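Side-chain contacts in glutathione peroxidase (Schistosoma mansoni, PDB 2V1M), which catalyses the reduction of hydrogen peroxide to water by two molecules of glutathione, which are joined as glutathione disulfide: residues T58-G62 against K63-I67; P151-P155 against Y156-G160; F70-N73 against Q74-G77. One frame throughout, in Å; residues are numbered along the deposited sequence.

Contact 1 of 3, residues T58-G62 against K63-I67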
loop_
_atom_site.group_PDB
_atom_site.type_symbol
_atom_site.label_atom_id
_atom_site.label_comp_id
_atom_site.label_asym_id
_atom_site.label_seq_id
_atom_site.Cartn_x
_atom_site.Cartn_y
_atom_site.Cartn_z
ATOM N N THR A 58 -5.073 -13.015 -4.160
ATOM C CA THR A 58 -5.288 -14.309 -4.790
ATOM C C THR A 58 -6.441 -14.260 -5.813
ATOM O O THR A 58 -6.384 -14.903 -6.867
ATOM C CB THR A 58 -5.454 -15.369 -3.706
ATOM O OG1 THR A 58 -4.215 -15.458 -2.968
ATOM C CG2 THR A 58 -5.757 -16.730 -4.300
ATOM N N ARG A 59 -7.488 -13.485 -5.503
ATOM C CA ARG A 59 -8.619 -13.368 -6.424
ATOM C C ARG A 59 -8.267 -12.559 -7.681
ATOM O O ARG A 59 -8.773 -12.862 -8.778
ATOM C CB ARG A 59 -9.844 -12.752 -5.702
ATOM C CG ARG A 59 -11.089 -12.666 -6.558
ATOM C CD ARG A 59 -12.249 -12.057 -5.812
ATOM N NE ARG A 59 -12.990 -13.079 -5.087
ATOM C CZ ARG A 59 -14.154 -12.877 -4.480
ATOM N NH1 ARG A 59 -14.747 -13.885 -3.855
ATOM N NH2 ARG A 59 -14.716 -11.674 -4.482
ATOM N N LEU A 60 -7.445 -11.510 -7.518
ATOM C CA LEU A 60 -7.356 -10.461 -8.545
ATOM C C LEU A 60 -5.987 -10.255 -9.153
ATOM O O LEU A 60 -5.906 -9.497 -10.144
ATOM C CB LEU A 60 -7.898 -9.157 -7.965
ATOM C CG LEU A 60 -9.396 -9.212 -7.599
ATOM C CD1 LEU A 60 -9.805 -7.928 -6.896
ATOM C CD2 LEU A 60 -10.297 -9.498 -8.799
ATOM N N VAL A 61 -4.910 -10.872 -8.656
ATOM C CA VAL A 61 -3.607 -10.637 -9.255
ATOM C C VAL A 61 -3.592 -10.994 -10.749
ATOM O O VAL A 61 -2.997 -10.275 -11.559
ATOM C CB VAL A 61 -2.504 -11.382 -8.481
ATOM C CG1 VAL A 61 -2.691 -12.909 -8.521
ATOM C CG2 VAL A 61 -1.094 -10.955 -8.976
ATOM N N GLY A 62 -4.267 -12.081 -11.106
ATOM C CA GLY A 62 -4.300 -12.507 -12.502
ATOM C C GLY A 62 -5.060 -11.560 -13.417
ATOM O O GLY A 62 -4.919 -11.659 -14.638
ATOM N N LYS A 63 -5.899 -10.704 -12.844
ATOM C CA LYS A 63 -6.686 -9.728 -13.577
ATOM C C LYS A 63 -6.005 -8.366 -13.656
ATOM O O LYS A 63 -6.500 -7.477 -14.341
ATOM C CB LYS A 63 -8.056 -9.575 -12.918
ATOM C CG LYS A 63 -8.907 -10.835 -12.946
ATOM C CD LYS A 63 -10.284 -10.582 -12.318
ATOM C CE LYS A 63 -10.929 -11.843 -11.774
ATOM N NZ LYS A 63 -10.900 -12.938 -12.772
ATOM N N GLY A 64 -4.877 -8.221 -12.962
ATOM C CA GLY A 64 -4.074 -6.988 -13.037
ATOM C C GLY A 64 -3.945 -6.182 -11.755
ATOM O O GLY A 64 -3.427 -5.068 -11.811
ATOM N N LEU A 65 -4.419 -6.691 -10.611
ATOM C CA LEU A 65 -4.239 -5.994 -9.352
ATOM C C LEU A 65 -2.847 -6.265 -8.768
ATOM O O LEU A 65 -2.433 -7.446 -8.697
ATOM C CB LEU A 65 -5.281 -6.430 -8.323
ATOM C CG LEU A 65 -5.122 -5.758 -6.946
ATOM C CD1 LEU A 65 -5.389 -4.260 -7.005
ATOM C CD2 LEU A 65 -6.079 -6.424 -5.961
ATOM N N ARG A 66 -2.182 -5.218 -8.297
ATOM C CA ARG A 66 -0.946 -5.343 -7.522
ATOM C C ARG A 66 -1.139 -4.626 -6.192
ATOM O O ARG A 66 -1.468 -3.457 -6.153
ATOM C CB ARG A 66 0.243 -4.752 -8.309
ATOM C CG ARG A 66 0.481 -5.481 -9.653
ATOM C CD ARG A 66 0.942 -6.906 -9.449
ATOM N NE ARG A 66 1.215 -7.552 -10.734
ATOM C CZ ARG A 66 0.289 -8.173 -11.474
ATOM N NH1 ARG A 66 -0.999 -8.179 -11.115
ATOM N NH2 ARG A 66 0.650 -8.758 -12.619
ATOM N N ILE A 67 -0.926 -5.346 -5.106
ATOM C CA ILE A 67 -0.989 -4.777 -3.773
ATOM C C ILE A 67 0.426 -4.522 -3.287
ATOM O O ILE A 67 1.290 -5.420 -3.385
ATOM C CB ILE A 67 -1.762 -5.729 -2.801
ATOM C CG1 ILE A 67 -3.201 -5.907 -3.312
ATOM C CG2 ILE A 67 -1.704 -5.201 -1.366
ATOM C CD1 ILE A 67 -3.958 -7.012 -2.568
HETATM O O HOH W 1 -1.609 -9.904 -14.090
#

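Contact 2 of 3, residues P151-P155 against Y156-G160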
loop_
_atom_site.group_PDB
_atom_site.type_symbol
_atom_site.label_atom_id
_atom_site.label_comp_id
_atom_site.label_asym_id
_atom_site.label_seq_id
_atom_site.Cartn_x
_atom_site.Cartn_y
_atom_site.Cartn_z
ATOM N N PRO A 151 -8.174 4.170 7.433
ATOM C CA PRO A 151 -7.716 2.911 8.075
ATOM C C PRO A 151 -8.798 1.859 8.328
ATOM O O PRO A 151 -8.531 0.673 8.101
ATOM C CB PRO A 151 -7.104 3.399 9.397
ATOM C CG PRO A 151 -6.483 4.740 8.994
ATOM C CD PRO A 151 -7.539 5.361 8.061
ATOM N N THR A 152 -9.950 2.273 8.828
ATOM C CA THR A 152 -10.998 1.313 9.207
ATOM C C THR A 152 -11.746 0.736 7.996
ATOM O O THR A 152 -12.613 -0.123 8.170
ATOM C CB THR A 152 -12.034 1.916 10.174
ATOM O OG1 THR A 152 -12.724 3.000 9.530
ATOM C CG2 THR A 152 -11.404 2.382 11.479
ATOM N N THR A 153 -11.406 1.144 6.783
ATOM C CA THR A 153 -12.041 0.576 5.586
ATOM C C THR A 153 -11.534 -0.848 5.367
ATOM O O THR A 153 -10.343 -1.075 5.111
ATOM C CB THR A 153 -11.700 1.429 4.359
ATOM O OG1 THR A 153 -11.990 2.798 4.624
ATOM C CG2 THR A 153 -12.522 0.951 3.174
ATOM N N ALA A 154 -12.427 -1.820 5.442
ATOM C CA ALA A 154 -12.036 -3.184 5.160
ATOM C C ALA A 154 -11.516 -3.282 3.724
ATOM O O ALA A 154 -12.166 -2.774 2.814
ATOM C CB ALA A 154 -13.242 -4.110 5.324
ATOM N N PRO A 155 -10.395 -4.006 3.494
ATOM C CA PRO A 155 -9.937 -4.157 2.104
ATOM C C PRO A 155 -11.034 -4.677 1.185
ATOM O O PRO A 155 -11.149 -4.230 0.050
ATOM C CB PRO A 155 -8.751 -5.123 2.236
ATOM C CG PRO A 155 -8.156 -4.772 3.627
ATOM C CD PRO A 155 -9.396 -4.497 4.488
ATOM N N TYR A 156 -11.860 -5.610 1.657
ATOM C CA TYR A 156 -12.920 -6.148 0.813
ATOM C C TYR A 156 -13.855 -5.067 0.287
ATOM O O TYR A 156 -14.428 -5.225 -0.804
ATOM C CB TYR A 156 -13.734 -7.188 1.579
ATOM C CG TYR A 156 -13.096 -8.519 1.778
ATOM C CD1 TYR A 156 -11.949 -8.889 1.084
ATOM C CD2 TYR A 156 -13.670 -9.438 2.639
ATOM C CE1 TYR A 156 -11.399 -10.142 1.223
ATOM C CE2 TYR A 156 -13.115 -10.703 2.814
ATOM C CZ TYR A 156 -11.977 -11.037 2.088
ATOM O OH TYR A 156 -11.445 -12.286 2.260
ATOM N N ASP A 157 -14.050 -4.006 1.044
ATOM C CA ASP A 157 -14.949 -2.940 0.602
ATOM C C ASP A 157 -14.382 -2.083 -0.509
ATOM O O ASP A 157 -15.100 -1.232 -1.059
ATOM C CB ASP A 157 -15.368 -2.102 1.781
ATOM C CG ASP A 157 -16.289 -2.883 2.745
ATOM O OD1 ASP A 157 -16.868 -3.901 2.333
ATOM O OD2 ASP A 157 -16.484 -2.439 3.868
ATOM N N ILE A 158 -13.124 -2.319 -0.871
ATOM C CA ILE A 158 -12.465 -1.608 -1.974
ATOM C C ILE A 158 -12.582 -2.416 -3.284
ATOM O O ILE A 158 -12.275 -1.910 -4.375
ATOM C CB ILE A 158 -10.985 -1.338 -1.591
ATOM C CG1 ILE A 158 -10.934 -0.552 -0.280
ATOM C CG2 ILE A 158 -10.235 -0.572 -2.697
ATOM C CD1 ILE A 158 -9.542 -0.412 0.295
ATOM N N GLU A 159 -13.046 -3.664 -3.196
ATOM C CA GLU A 159 -12.989 -4.541 -4.360
ATOM C C GLU A 159 -13.841 -4.019 -5.526
ATOM O O GLU A 159 -13.417 -4.131 -6.674
ATOM C CB GLU A 159 -13.442 -5.940 -3.945
ATOM C CG GLU A 159 -13.131 -6.972 -4.975
ATOM C CD GLU A 159 -12.953 -8.368 -4.408
ATOM O OE1 GLU A 159 -12.484 -8.546 -3.261
ATOM O OE2 GLU A 159 -13.295 -9.292 -5.162
ATOM N N GLY A 160 -15.024 -3.473 -5.254
ATOM C CA GLY A 160 -15.874 -2.948 -6.329
ATOM C C GLY A 160 -15.141 -1.853 -7.130
ATOM O O GLY A 160 -15.166 -1.825 -8.383
HETATM O O HOH W 2 -15.207 -1.136 5.801
#

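Contact 3 of 3, residues F70-N73 against Q74-G77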
loop_
_atom_site.group_PDB
_atom_site.type_symbol
_atom_site.label_atom_id
_atom_site.label_comp_id
_atom_site.label_asym_id
_atom_site.label_seq_id
_atom_site.Cartn_x
_atom_site.Cartn_y
_atom_site.Cartn_z
ATOM N N PHE A 70 3.660 -1.087 2.581
ATOM C CA PHE A 70 4.759 -0.295 3.129
ATOM C C PHE A 70 4.693 -0.278 4.650
ATOM O O PHE A 70 3.837 0.394 5.221
ATOM C CB PHE A 70 4.702 1.137 2.586
ATOM C CG PHE A 70 5.105 1.200 1.129
ATOM C CD1 PHE A 70 6.448 1.324 0.784
ATOM C CD2 PHE A 70 4.137 1.095 0.130
ATOM C CE1 PHE A 70 6.849 1.325 -0.540
ATOM C CE2 PHE A 70 4.530 1.103 -1.209
ATOM C CZ PHE A 70 5.885 1.210 -1.545
ATOM N N PRO A 71 5.601 -0.993 5.321
ATOM C CA PRO A 71 5.650 -0.906 6.795
ATOM C C PRO A 71 5.973 0.523 7.217
ATOM O O PRO A 71 6.751 1.224 6.575
ATOM C CB PRO A 71 6.801 -1.853 7.173
ATOM C CG PRO A 71 6.866 -2.855 5.976
ATOM C CD PRO A 71 6.620 -1.945 4.799
ATOM N N CYS A 72 5.397 0.916 8.358
ATOM C CA CYS A 72 5.616 2.278 8.871
ATOM C C CYS A 72 5.409 2.239 10.373
ATOM O O CYS A 72 4.405 1.692 10.848
ATOM C CB CYS A 72 4.594 3.245 8.207
ATOM S SG CYS A 72 4.660 4.917 8.881
ATOM N N ASN A 73 6.376 2.809 11.117
ATOM C CA ASN A 73 6.361 2.810 12.570
ATOM C C ASN A 73 5.945 4.178 13.169
ATOM O O ASN A 73 6.312 4.467 14.317
ATOM C CB ASN A 73 7.726 2.379 13.138
ATOM C CG ASN A 73 7.626 1.985 14.603
ATOM O OD1 ASN A 73 6.630 1.412 15.044
ATOM N ND2 ASN A 73 8.658 2.278 15.370
ATOM N N GLN A 74 5.199 4.997 12.417
ATOM C CA GLN A 74 4.798 6.309 12.917
ATOM C C GLN A 74 3.545 6.293 13.775
ATOM O O GLN A 74 3.193 7.356 14.315
ATOM C CB GLN A 74 4.639 7.306 11.770
ATOM C CG GLN A 74 5.966 7.650 11.147
ATOM C CD GLN A 74 5.808 8.705 10.074
ATOM O OE1 GLN A 74 5.132 8.487 9.059
ATOM N NE2 GLN A 74 6.406 9.884 10.310
ATOM N N PHE A 75 2.859 5.147 13.917
ATOM C CA PHE A 75 1.544 5.102 14.547
ATOM C C PHE A 75 1.581 4.162 15.754
ATOM O O PHE A 75 1.428 2.955 15.607
ATOM C CB PHE A 75 0.479 4.711 13.514
ATOM C CG PHE A 75 0.473 5.626 12.310
ATOM C CD1 PHE A 75 0.022 6.951 12.430
ATOM C CD2 PHE A 75 1.019 5.200 11.111
ATOM C CE1 PHE A 75 0.063 7.799 11.325
ATOM C CE2 PHE A 75 1.041 6.053 10.005
ATOM C CZ PHE A 75 0.554 7.361 10.125
ATOM N N GLY A 76 1.763 4.765 16.918
ATOM C CA GLY A 76 1.713 3.999 18.149
ATOM C C GLY A 76 2.869 3.024 18.335
ATOM O O GLY A 76 2.774 2.090 19.134
ATOM N N GLY A 77 3.960 3.224 17.610
ATOM C CA GLY A 77 5.101 2.290 17.670
ATOM C C GLY A 77 4.661 0.858 17.326
ATOM O O GLY A 77 5.195 -0.121 17.876
HETATM O O HOH W 3 3.120 2.342 13.160
HETATM O O HOH W 4 5.465 5.444 16.672
#

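Contact 1 of 3, residues T58-G62 against K63-I67
L60 and L65 meet on the inner side of the helix end, L60 CB lying 3.8 Å from L65 CB. L65 holds CG anti to its backbone N (chi1 178°), and CD2 packs against L60 CB and, less closely, CD1. I162 of helix 159-167 touches both leucines, and M163 adds to the cover of L60. Beside this apolar patch the backbone is drawn tight. L60 O accepts two bonds, from K63 N at 3.0 Å and from L65 N at 3.2 Å, which arrive from opposite faces of its carbonyl plane. G64 N bonds to V61 O at 3.1 Å. With L65 N on L60 O and G64 N on V61 O this is a Schellman motif; G64, whose phi of 116° suits a residue without a side chain, is its C-prime position. The motif ends helix 46-60 and turns the chain into strand 65-71, the second strand of a beta-alpha-beta crossover of the thioredoxin-like fold. R66 folds back over the same end. Its NH1 donates to V61 O at 2.9 Å, on a lone pair in the carbonyl plane though tilted from the guanidinium plane, and also to L65 O, which lies in that plane. V61 CG2 covers one guanidinium face, 3.5 Å from NH1. A water at the guanidinium edge accepts from NH2 and donates to V61 O, so that carbonyl is gripped by three partners; the positive charge probably also suits the helix C-terminus. The opposite flank is looser and more exposed: the K63 chain runs out past L60, K63 CD 3.7 Å from L60 CD2, and bends at its last torsion. R59 takes little part, its guanidinium engaged in a salt bridge with E159.

Contact 2 of 3, residues P151-P155 against Y156-G160
T153 lays its methyl group across I158, CG2 standing 4.1 Å from I158 CG1 with the two side chains nearly at right angles. The methyl is anti to the backbone N, while OG1, beside that N, bonds to S150 O. I158 also leans on the backbone, its CB 3.3 Å from P155 O. That carbonyl accepts from I158 N at 2.9 Å, and the residue before repeats the pattern, D157 N bonding to A154 O at 2.9 Å; in both the donor stands above the carbonyl plane. These successive tight turns wind the chain toward helix 159-167. On the outer side A154 CB rests 3.9 Å from D157 OD2. A water ties the same pair together, accepting from A154 N and giving a hydrogen bond to D157 OD2. Y156 CB lies 3.7 Å from P155 C. P155 and A154 face helix 46-60: P155 packs on N49, Q52 and M56, and Q52 OE1 accepts from Y156 N. K136 NZ, on strand 136-139, bonds to T153 O, so the connection from edge strand 145-149 to helix 159-167 is fastened to both the sheet and the neighbouring helix.

Contact 3 of 3, residues F70-N73 against Q74-G77
C72 SG takes a hydrogen bond from Q74 N at 3.6 Å, the N-H fairly straight, and Q74 OE1 approaches the sulfur to the same 3.6 Å. With SG anti to the backbone N (chi1 174°), the sulfur faces Q74 and F75. It meets the phenylalanine obliquely: SG is 4.0 Å from F75 CE2, and its line to the ring centroid lies 58° off the normal, a sulfur-aromatic contact. Q74 CB sits over the centre of one face of the same ring, so the phenyl group is packed by both the sulfur and the glutamine stem. On the outer side N73 turns its amide toward G77, with OD1 3.1 Å from G77 C. Two waters brace the backbone between these side chains. One accepts from F75 N at 2.9 Å and lies near C72 O; the other donates to N73 O and accepts from G77 N at 2.8 Å. The run F70 to F75 reads FPCNQF, part of a signature of the glutathione peroxidase family, and it carries the chain off the end of strand 65-71, an inner strand of the thioredoxin-like sheet, between 33-39 and 99-100, into the loop before helix 83-94. G76 and G77 both have positive phi, which lets the loop coil back. Farther out, backbone donors fix the polar ends: Q74 OE1 accepts from V106 N and N107 N, and N73 OD1 from E79 N. The F75 ring meets that of W132 with the planes about 55° apart, and also touches N38, N107 and N133. Behind the turn, C72 keeps a backbone hydrogen-bond link to V39 of strand 33-39, and F70 stacks on F101.

How the contacts relate
Contacts 1 and 3 sit at the two ends of strand 65-71, on opposite sides of the chain's centre, with centres about 26 Å apart. Contact 2, whose centre is about 15 Å from that of contact 1, touches it directly: R59 NH2 forms a salt bridge with E159 OE2 at 2.9 Å, and L60 CD1 packs on E159 CG. Contacts 2 and 3 do not meet; their nearest atoms are about 8 Å apart. C43, probably the active-site position, a changed residue in this selenocysteine enzyme and oxidised to cysteinesulfonic acid, follows strand 33-39. That strand runs parallel to 65-71, so contact 3 lies at the sheet end leading to C43, contact 1 at the other.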